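Local structure of TENA/THI-4 protein (Shewanella denitrificans OS217, 3DDE) at residues D101-D104 with V105-S108; S93-S97 with I98-R102; A39-A42 with I43-E47; P112-E115 with T116-Y120. The protein is of unknown function but has a heme oxygenase-like helical fold and may act as an oxidoreductase. All blocks are in the same frame, centred on the assembly; numbering follows the deposited sequence. Where two conformers were deposited one is given.

Interaction 1: residues D101-D104 with V105-S108; sequences DRED and VLSS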
loop_
_atom_site.group_PDB
_atom_site.type_symbol
_atom_site.label_atom_id
_atom_site.label_comp_id
_atom_site.label_asym_id
_atom_site.label_seq_id
_atom_site.Cartn_x
_atom_site.Cartn_y
_atom_site.Cartn_z
ATOM N N ASP A 101 23.609 -2.601 -25.702
ATOM C CA ASP A 101 23.048 -1.298 -25.381
ATOM C C ASP A 101 22.266 -1.301 -24.061
ATOM O O ASP A 101 21.309 -2.051 -23.905
ATOM C CB ASP A 101 22.125 -0.898 -26.553
ATOM C CG ASP A 101 21.815 0.589 -26.599
ATOM O OD1 ASP A 101 21.780 1.249 -25.537
ATOM O OD2 ASP A 101 21.606 1.105 -27.729
ATOM N N ARG A 102 22.680 -0.451 -23.121
ATOM C CA ARG A 102 22.000 -0.353 -21.833
ATOM C C ARG A 102 20.531 -0.011 -22.071
ATOM O O ARG A 102 19.656 -0.531 -21.381
ATOM C CB ARG A 102 22.647 0.708 -20.921
ATOM C CG ARG A 102 24.123 0.467 -20.604
ATOM C CD ARG A 102 24.775 1.604 -19.793
ATOM N NE ARG A 102 24.739 1.415 -18.338
ATOM C CZ ARG A 102 23.861 1.955 -17.489
ATOM N NH1 ARG A 102 22.877 2.745 -17.907
ATOM N NH2 ARG A 102 23.977 1.693 -16.192
ATOM N N GLU A 103 20.271 0.843 -23.061
ATOM C CA GLU A 103 18.909 1.285 -23.369
ATOM C C GLU A 103 17.937 0.199 -23.780
ATOM O O GLU A 103 16.750 0.310 -23.473
ATOM C CB GLU A 103 18.903 2.435 -24.384
ATOM C CG GLU A 103 19.434 3.738 -23.792
ATOM C CD GLU A 103 18.628 4.232 -22.596
ATOM O OE1 GLU A 103 17.417 3.854 -22.476
ATOM O OE2 GLU A 103 19.207 4.998 -21.765
ATOM N N ASP A 104 18.418 -0.839 -24.463
ATOM C CA ASP A 104 17.552 -1.963 -24.836
ATOM C C ASP A 104 17.059 -2.688 -23.581
ATOM O O ASP A 104 15.982 -3.284 -23.597
ATOM C CB ASP A 104 18.264 -2.999 -25.740
ATOM C CG ASP A 104 18.652 -2.448 -27.126
ATOM O OD1 ASP A 104 18.199 -1.345 -27.508
ATOM O OD2 ASP A 104 19.418 -3.139 -27.842
ATOM N N VAL A 105 17.870 -2.654 -22.519
ATOM C CA VAL A 105 17.537 -3.291 -21.247
ATOM C C VAL A 105 16.542 -2.445 -20.466
ATOM O O VAL A 105 15.548 -2.958 -19.961
ATOM C CB VAL A 105 18.792 -3.525 -20.366
ATOM C CG1 VAL A 105 18.397 -4.132 -19.003
ATOM C CG2 VAL A 105 19.790 -4.437 -21.083
ATOM N N LEU A 106 16.803 -1.146 -20.388
ATOM C CA LEU A 106 15.950 -0.217 -19.640
ATOM C C LEU A 106 14.532 -0.139 -20.213
ATOM O O LEU A 106 13.572 0.017 -19.468
ATOM C CB LEU A 106 16.565 1.177 -19.630
ATOM C CG LEU A 106 18.038 1.278 -19.216
ATOM C CD1 LEU A 106 18.617 2.716 -19.465
ATOM C CD2 LEU A 106 18.229 0.805 -17.782
ATOM N N SER A 107 14.398 -0.270 -21.532
ATOM C CA SER A 107 13.084 -0.203 -22.186
ATOM C C SER A 107 12.377 -1.564 -22.311
ATOM O O SER A 107 11.269 -1.640 -22.855
ATOM C CB SER A 107 13.238 0.398 -23.586
ATOM O OG SER A 107 14.006 -0.462 -24.405
ATOM N N SER A 108 13.009 -2.632 -21.826
ATOM C CA SER A 108 12.423 -3.965 -21.926
ATOM C C SER A 108 11.485 -4.258 -20.756
ATOM O O SER A 108 11.642 -3.723 -19.655
ATOM C CB SER A 108 13.507 -5.053 -21.930
ATOM O OG SER A 108 14.009 -5.276 -20.611
#
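The Glu103 carboxylate and the Leu106 methyl CD1 meet one turn apart on a short helix, the methyl standing well out of the carboxylate plane and lying almost evenly between the oxygens, 3.3 Å from OE2 and 3.4 Å from OE1. A bend at chi2 (-60°) turns the acid back along its own helix, which brings it against the leucine. The other flat group, the carboxylate of Asp101, is approached from above its plane: Glu103 N donates to Asp101 OD1 at 2.9 Å, an N-cap bond that occupies an amide of the first turn. The peptide carbonyls illustrate the same economy of sharing. Arg102 O takes Leu106 N in the carbonyl plane and, from well above that plane, Val105 N at 3.0 Å. Leu106 CG also leans on Arg102 O, at 3.3 Å. Glu103 O likewise has two donors, Ser107 N and the hydroxyl of Ser107, whose OG folds back to 3.0 Å from Glu103 O and so repeats with its side chain the bond made by its own backbone. Beyond it, Ser108 OG donates to Val105 O at 2.9 Å, closing the helix end with a side chain, and also hydrogen-bonds to His50 NE2. Acids and serines thus cluster on a largely solvent-facing element, capped at its start by an aspartate. Val105, the buried residue, packs on Leu92 of helix 88-97 and on Thr46 and Tyr49 of helix 38-52, while Leu106 touches Leu92 and Tyr49, seating helix 102-106 against these two longer helices.

Interaction 2: residues S93-S97 with I98-R102; sequences SDIAS and IGFDR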
loop_
_atom_site.group_PDB
_atom_site.type_symbol
_atom_site.label_atom_id
_atom_site.label_comp_id
_atom_site.label_asym_id
_atom_site.label_seq_id
_atom_site.Cartn_x
_atom_site.Cartn_y
_atom_site.Cartn_z
ATOM N N SER A 93 25.689 -2.873 -16.083
ATOM C CA SER A 93 27.081 -2.590 -16.419
ATOM C C SER A 93 27.742 -3.795 -17.090
ATOM O O SER A 93 28.519 -3.640 -18.020
ATOM C CB SER A 93 27.857 -2.191 -15.159
ATOM O OG SER A 93 29.229 -1.934 -15.444
ATOM N N ASP A 94 27.433 -4.997 -16.608
ATOM C CA ASP A 94 27.954 -6.227 -17.197
ATOM C C ASP A 94 27.439 -6.416 -18.631
ATOM O O ASP A 94 28.180 -6.885 -19.504
ATOM C CB ASP A 94 27.544 -7.434 -16.355
ATOM C CG ASP A 94 28.196 -7.455 -14.983
ATOM O OD1 ASP A 94 29.244 -6.795 -14.800
ATOM O OD2 ASP A 94 27.651 -8.162 -14.094
ATOM N N ILE A 95 26.176 -6.063 -18.862
ATOM C CA ILE A 95 25.558 -6.180 -20.188
ATOM C C ILE A 95 26.222 -5.219 -21.163
ATOM O O ILE A 95 26.439 -5.561 -22.327
ATOM C CB ILE A 95 24.012 -5.957 -20.133
ATOM C CG1 ILE A 95 23.331 -7.121 -19.385
ATOM C CG2 ILE A 95 23.420 -5.833 -21.544
ATOM C CD1 ILE A 95 21.867 -6.869 -19.007
ATOM N N ALA A 96 26.559 -4.025 -20.673
ATOM C CA ALA A 96 27.255 -3.012 -21.477
ATOM C C ALA A 96 28.703 -3.442 -21.771
ATOM O O ALA A 96 29.249 -3.172 -22.856
ATOM C CB ALA A 96 27.221 -1.667 -20.758
ATOM N N SER A 97 29.302 -4.145 -20.810
ATOM C CA SER A 97 30.681 -4.627 -20.929
ATOM C C SER A 97 30.872 -5.695 -22.005
ATOM O O SER A 97 31.998 -5.896 -22.449
ATOM C CB SER A 97 31.191 -5.145 -19.575
ATOM O OG SER A 97 31.308 -4.005 -18.592
ATOM N N ILE A 98 29.797 -6.387 -22.408
ATOM C CA ILE A 98 29.898 -7.382 -23.494
ATOM C C ILE A 98 29.368 -6.849 -24.837
ATOM O O ILE A 98 29.023 -7.622 -25.739
ATOM C CB ILE A 98 29.295 -8.750 -23.136
ATOM C CG1 ILE A 98 27.804 -8.643 -22.806
ATOM C CG2 ILE A 98 30.070 -9.360 -21.977
ATOM C CD1 ILE A 98 27.131 -9.979 -22.732
ATOM N N GLY A 99 29.322 -5.518 -24.959
ATOM C CA GLY A 99 28.966 -4.851 -26.213
ATOM C C GLY A 99 27.506 -4.578 -26.534
ATOM O O GLY A 99 27.199 -4.257 -27.685
ATOM N N PHE A 100 26.613 -4.694 -25.551
ATOM C CA PHE A 100 25.181 -4.426 -25.771
ATOM C C PHE A 100 24.741 -3.076 -25.195
ATOM O O PHE A 100 25.377 -2.519 -24.301
ATOM C CB PHE A 100 24.280 -5.544 -25.203
ATOM C CG PHE A 100 24.515 -6.888 -25.828
ATOM C CD1 PHE A 100 24.252 -7.097 -27.182
ATOM C CD2 PHE A 100 24.992 -7.945 -25.074
ATOM C CE1 PHE A 100 24.479 -8.328 -27.771
ATOM C CE2 PHE A 100 25.215 -9.188 -25.654
ATOM C CZ PHE A 100 24.956 -9.381 -27.003
ATOM N N ASP A 101 23.609 -2.601 -25.702
ATOM C CA ASP A 101 23.048 -1.298 -25.381
ATOM C C ASP A 101 22.266 -1.301 -24.061
ATOM O O ASP A 101 21.309 -2.051 -23.905
ATOM C CB ASP A 101 22.125 -0.898 -26.553
ATOM C CG ASP A 101 21.815 0.589 -26.599
ATOM O OD1 ASP A 101 21.780 1.249 -25.537
ATOM O OD2 ASP A 101 21.606 1.105 -27.729
ATOM N N ARG A 102 22.680 -0.451 -23.121
ATOM C CA ARG A 102 22.000 -0.353 -21.833
ATOM C C ARG A 102 20.531 -0.011 -22.071
ATOM O O ARG A 102 19.656 -0.531 -21.381
ATOM C CB ARG A 102 22.647 0.708 -20.921
ATOM C CG ARG A 102 24.123 0.467 -20.604
ATOM C CD ARG A 102 24.775 1.604 -19.793
ATOM N NE ARG A 102 24.739 1.415 -18.338
ATOM C CZ ARG A 102 23.861 1.955 -17.489
ATOM N NH1 ARG A 102 22.877 2.745 -17.907
ATOM N NH2 ARG A 102 23.977 1.693 -16.192
#
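Ile98 folds its side chain back on the last turn of helix 88-97. Its CB lies 3.6 Å from Ser97 C. A chi1 of 60° sets CG1 between the backbone N and the carbonyl carbon, and from there CG1 presses on Ile95 O at 3.4 Å. The other branch, CG2, rests near Ser97 C and Asp94 O, while the tip, CD1, reaches Tyr41 of helix 38-52. Were this residue an alanine, both branches would be gone, which is likely to open a gap beside Tyr41. The backbone turns in a Schellman motif: Gly99 N donates to Ala96 O at 3.2 Å, and Phe100 N gives a weak bond to Ile95 O. Gly99 has a positive phi (87°), at which a CB would press on the carbonyl oxygen before it. The apolar clasp common in this motif is present too, with Ile95 CG2 at 3.8 Å from Phe100 CB. Ala96 closes the loop by a straight CA-H...O contact to Phe100 O, 3.4 Å from Ala96 CA, and its CB meets Arg102 CG at 3.8 Å. Three of the amide bonds are long and weak, so apolar contact probably adds to the hold on this helix end.

Interaction 3: residues A39-A42 with I43-E47; sequences ALYA and IYMTE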
loop_
_atom_site.group_PDB
_atom_site.type_symbol
_atom_site.label_atom_id
_atom_site.label_comp_id
_atom_site.label_asym_id
_atom_site.label_seq_id
_atom_site.Cartn_x
_atom_site.Cartn_y
_atom_site.Cartn_z
ATOM N N ALA A 39 24.717 -13.521 -26.299
ATOM C CA ALA A 39 23.261 -13.368 -26.294
ATOM C C ALA A 39 22.605 -14.079 -25.111
ATOM O O ALA A 39 21.713 -13.528 -24.461
ATOM C CB ALA A 39 22.671 -13.876 -27.601
ATOM N N LEU A 40 23.037 -15.310 -24.841
ATOM C CA LEU A 40 22.496 -16.075 -23.714
ATOM C C LEU A 40 22.783 -15.368 -22.385
ATOM O O LEU A 40 21.900 -15.240 -21.540
ATOM C CB LEU A 40 23.073 -17.490 -23.678
ATOM C CG LEU A 40 22.584 -18.406 -22.551
ATOM C CD1 LEU A 40 21.080 -18.599 -22.661
ATOM C CD2 LEU A 40 23.304 -19.749 -22.561
ATOM N N TYR A 41 24.018 -14.901 -22.217
ATOM C CA TYR A 41 24.420 -14.225 -20.993
ATOM C C TYR A 41 23.626 -12.922 -20.811
ATOM O O TYR A 41 23.171 -12.621 -19.712
ATOM C CB TYR A 41 25.935 -14.012 -21.004
ATOM C CG TYR A 41 26.484 -13.336 -19.774
ATOM C CD1 TYR A 41 26.333 -13.914 -18.511
ATOM C CD2 TYR A 41 27.189 -12.140 -19.871
ATOM C CE1 TYR A 41 26.837 -13.293 -17.371
ATOM C CE2 TYR A 41 27.699 -11.517 -18.742
ATOM C CZ TYR A 41 27.528 -12.100 -17.496
ATOM O OH TYR A 41 28.029 -11.486 -16.370
ATOM N N ALA A 42 23.425 -12.184 -21.902
ATOM C CA ALA A 42 22.651 -10.939 -21.875
ATOM C C ALA A 42 21.184 -11.178 -21.495
ATOM O O ALA A 42 20.649 -10.492 -20.627
ATOM C CB ALA A 42 22.727 -10.253 -23.221
ATOM N N ILE A 43 20.537 -12.130 -22.164
ATOM C CA ILE A 43 19.131 -12.472 -21.888
ATOM C C ILE A 43 18.944 -12.745 -20.398
ATOM O O ILE A 43 18.067 -12.159 -19.753
ATOM C CB ILE A 43 18.676 -13.708 -22.691
ATOM C CG1 ILE A 43 18.540 -13.351 -24.179
ATOM C CG2 ILE A 43 17.347 -14.252 -22.144
ATOM C CD1 ILE A 43 18.354 -14.549 -25.108
ATOM N N TYR A 44 19.809 -13.597 -19.862
ATOM C CA TYR A 44 19.816 -13.895 -18.450
ATOM C C TYR A 44 20.151 -12.706 -17.521
ATOM O O TYR A 44 19.521 -12.559 -16.477
ATOM C CB TYR A 44 20.758 -15.054 -18.151
ATOM C CG TYR A 44 21.026 -15.196 -16.673
ATOM C CD1 TYR A 44 20.143 -15.877 -15.827
ATOM C CD2 TYR A 44 22.157 -14.610 -16.117
ATOM C CE1 TYR A 44 20.405 -15.972 -14.466
ATOM C CE2 TYR A 44 22.424 -14.691 -14.782
ATOM C CZ TYR A 44 21.570 -15.373 -13.966
ATOM O OH TYR A 44 21.923 -15.414 -12.644
HETATM N N MSE A 45 21.150 -11.888 -17.864
HETATM C CA MSE A 45 21.532 -10.736 -17.019
HETATM C C MSE A 45 20.440 -9.663 -17.042
HETATM O O MSE A 45 20.263 -8.913 -16.065
HETATM C CB MSE A 45 22.890 -10.141 -17.441
HETATM C CG MSE A 45 24.140 -10.999 -17.159
HETATM SE SE MSE A 45 24.387 -11.556 -15.197
HETATM C CE MSE A 45 24.257 -9.752 -14.370
ATOM N N THR A 46 19.700 -9.598 -18.149
ATOM C CA THR A 46 18.579 -8.667 -18.268
ATOM C C THR A 46 17.498 -9.011 -17.257
ATOM O O THR A 46 16.969 -8.115 -16.606
ATOM C CB THR A 46 18.009 -8.660 -19.693
ATOM O OG1 THR A 46 19.039 -8.248 -20.595
ATOM C CG2 THR A 46 16.829 -7.721 -19.817
ATOM N N GLU A 47 17.160 -10.298 -17.104
ATOM C CA GLU A 47 16.136 -10.685 -16.126
ATOM C C GLU A 47 16.627 -10.500 -14.696
ATOM O O GLU A 47 15.839 -10.186 -13.792
ATOM C CB GLU A 47 15.642 -12.122 -16.322
ATOM C CG GLU A 47 14.960 -12.342 -17.654
ATOM C CD GLU A 47 13.953 -11.262 -17.958
ATOM O OE1 GLU A 47 12.948 -11.168 -17.219
ATOM O OE2 GLU A 47 14.179 -10.500 -18.935
#
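Ala42 O is gripped twice by Thr46, through its amide and its hydroxyl. Thr46 N comes nearly along the C=O axis at 2.8 Å from Ala42 O, while Thr46 OG1, equally close, donates from 44° above the carbonyl plane. With OG1 beside its own backbone N (chi1 -61°), the hydroxyl lies within range of the carbonyl one turn back. Three further amides follow the regular alpha-helical pattern: Ile43 N gives to Ala39 O at 2.9 Å, Tyr44 N to Leu40 O, and Met45 N to Tyr41 O at 2.8 Å. On the buried side, Tyr41 and Met45, the latter modelled as selenomethionine, run side by side in the same direction. Met45 CG sits over one face of the Tyr41 ring, 3.6 Å from its centroid and 17° off the normal, a CH-pi contact. The selenium lies obliquely, 4.5 Å from that centroid, in a Met-aromatic contact. The phenol is satisfied elsewhere, since Tyr41 OH bonds to Ser164 O. Glu47, also buried, has its OE1 hydrogen-bonded to Leu111 N and Thr114 OG1, tying helix 38-52 to the start of helix 112-126. Inside this all-helical bundle, the polar atoms Thr46 OG1, Tyr41 OH and Glu47 OE1 thus find their partners in the helix itself or in a backbone or hydroxyl group of an adjoining segment, which leaves the selenomethionine chain and the aromatic face to pack against each other through CH-pi and Met-aromatic contact.

Interaction 4: residues P112-E115 with T116-Y120; sequences PATE and TLIAY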
loop_
_atom_site.group_PDB
_atom_site.type_symbol
_atom_site.label_atom_id
_atom_site.label_comp_id
_atom_site.label_asym_id
_atom_site.label_seq_id
_atom_site.Cartn_x
_atom_site.Cartn_y
_atom_site.Cartn_z
ATOM N N PRO A 112 7.658 -13.220 -18.112
ATOM C CA PRO A 112 6.602 -13.573 -17.139
ATOM C C PRO A 112 7.089 -14.229 -15.845
ATOM O O PRO A 112 6.577 -13.912 -14.768
ATOM C CB PRO A 112 5.701 -14.505 -17.929
ATOM C CG PRO A 112 5.956 -14.102 -19.378
ATOM C CD PRO A 112 7.399 -13.819 -19.427
ATOM N N ALA A 113 8.080 -15.104 -15.930
ATOM C CA ALA A 113 8.603 -15.762 -14.736
ATOM C C ALA A 113 9.247 -14.746 -13.781
ATOM O O ALA A 113 9.165 -14.886 -12.571
ATOM C CB ALA A 113 9.617 -16.882 -15.133
ATOM N N THR A 114 9.877 -13.719 -14.340
ATOM C CA THR A 114 10.561 -12.690 -13.558
ATOM C C THR A 114 9.526 -11.773 -12.899
ATOM O O THR A 114 9.654 -11.419 -11.729
ATOM C CB THR A 114 11.520 -11.878 -14.468
ATOM O OG1 THR A 114 12.324 -12.794 -15.221
ATOM C CG2 THR A 114 12.412 -10.934 -13.658
ATOM N N GLU A 115 8.525 -11.372 -13.671
ATOM C CA GLU A 115 7.421 -10.580 -13.154
ATOM C C GLU A 115 6.749 -11.340 -11.991
ATOM O O GLU A 115 6.361 -10.725 -10.985
ATOM C CB GLU A 115 6.385 -10.335 -14.261
ATOM C CG GLU A 115 5.448 -9.156 -14.003
ATOM C CD GLU A 115 6.196 -7.844 -14.079
ATOM O OE1 GLU A 115 6.836 -7.550 -15.113
ATOM O OE2 GLU A 115 6.168 -7.104 -13.105
ATOM N N THR A 116 6.625 -12.668 -12.146
ATOM C CA THR A 116 6.035 -13.538 -11.123
ATOM C C THR A 116 6.879 -13.569 -9.840
ATOM O O THR A 116 6.323 -13.583 -8.746
ATOM C CB THR A 116 5.797 -14.991 -11.660
ATOM O OG1 THR A 116 5.005 -14.940 -12.846
ATOM C CG2 THR A 116 5.098 -15.905 -10.609
ATOM N N LEU A 117 8.207 -13.614 -9.961
ATOM C CA LEU A 117 9.083 -13.577 -8.790
ATOM C C LEU A 117 8.939 -12.227 -8.066
ATOM O O LEU A 117 8.844 -12.192 -6.836
ATOM C CB LEU A 117 10.559 -13.813 -9.182
ATOM C CG LEU A 117 11.596 -13.682 -8.050
ATOM C CD1 LEU A 117 11.359 -14.654 -6.917
ATOM C CD2 LEU A 117 13.012 -13.827 -8.588
ATOM N N ILE A 118 8.977 -11.135 -8.836
ATOM C CA ILE A 118 8.858 -9.773 -8.318
ATOM C C ILE A 118 7.578 -9.654 -7.483
ATOM O O ILE A 118 7.636 -9.212 -6.347
ATOM C CB ILE A 118 8.898 -8.713 -9.486
ATOM C CG1 ILE A 118 10.285 -8.677 -10.150
ATOM C CG2 ILE A 118 8.579 -7.316 -8.979
ATOM C CD1 ILE A 118 10.322 -8.016 -11.552
ATOM N N ALA A 119 6.439 -10.080 -8.038
ATOM C CA ALA A 119 5.158 -10.039 -7.335
ATOM C C ALA A 119 5.208 -10.804 -6.014
ATOM O O ALA A 119 4.733 -10.315 -4.993
ATOM C CB ALA A 119 4.036 -10.615 -8.212
ATOM N N TYR A 120 5.772 -12.011 -6.049
ATOM C CA TYR A 120 5.869 -12.884 -4.878
ATOM C C TYR A 120 6.643 -12.247 -3.743
ATOM O O TYR A 120 6.179 -12.223 -2.610
ATOM C CB TYR A 120 6.472 -14.249 -5.244
ATOM C CG TYR A 120 6.609 -15.155 -4.032
ATOM C CD1 TYR A 120 5.484 -15.691 -3.427
ATOM C CD2 TYR A 120 7.856 -15.427 -3.463
ATOM C CE1 TYR A 120 5.581 -16.494 -2.305
ATOM C CE2 TYR A 120 7.962 -16.216 -2.339
ATOM C CZ TYR A 120 6.811 -16.751 -1.769
ATOM O OH TYR A 120 6.886 -17.554 -0.668
#
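The first turns of helix 112-126 run as a regular alpha-helix, with Leu117 N to Ala113 O, Ile118 N to Thr114 O at 3.0 Å and Ala119 N to Glu115 O. Pro112, which has no amide hydrogen to leave unpaired in this first turn, offers its carbonyl to Thr116 twice. Thr116 N lies 2.9 Å from Pro112 O, and Thr116 OG1 reaches Pro112 O at 2.7 Å from the opposite face of the carbonyl plane, so the oxygen is held from two sides. The hydroxyl is placed there by a chi1 of -55°, which keeps OG1 beside its own backbone N. It also bonds to the ND2 of Asn205 of the second subunit, whose Thr116 packs on this one. A valine in its place would probably leave that asparagine without its mate and Pro112 O with one bond fewer at the interface. On another side of the helix, Ile118 CG1 lies 3.2 Å from Thr114 O, while Ile118 CD1 only grazes Thr114 CG2 at 4.2 Å. Glu115, its chain bent at chi2, hydrogen-bonds through OE2 to Trp123 NE1 of the second subunit; Ile118 and Ala119 also pack on this Trp123. One side of the opening turns thus faces the second subunit, while Thr114 packs on helix 38-52: Thr116 is shared between its own helix and the neighbour, in an assembly built from heme oxygenase-like helical bundles.

In the fold
Interactions 1, 2 and 3 form one cluster, and interaction 4 stands apart at a subunit boundary. Interaction 1 is a surface contact, rich in acids and serines. Interaction 2 shares Asp101 and Arg102 with it and is partly buried, mixing weak backbone bonds with aliphatic packing. Both lean on the helix of interaction 3, through pairs such as Val105 with Thr46, Ile95 with Met45 and Phe100 with Ala42. Interaction 4, the most buried, lies about 24 Å from interaction 2, centre to centre, yet joins interaction 3 through Glu47 and Thr114. A hydroxyl returning to a carbonyl four residues back recurs in all four, within segment 93-97 in interaction 2, at surface, bundle and interface alike.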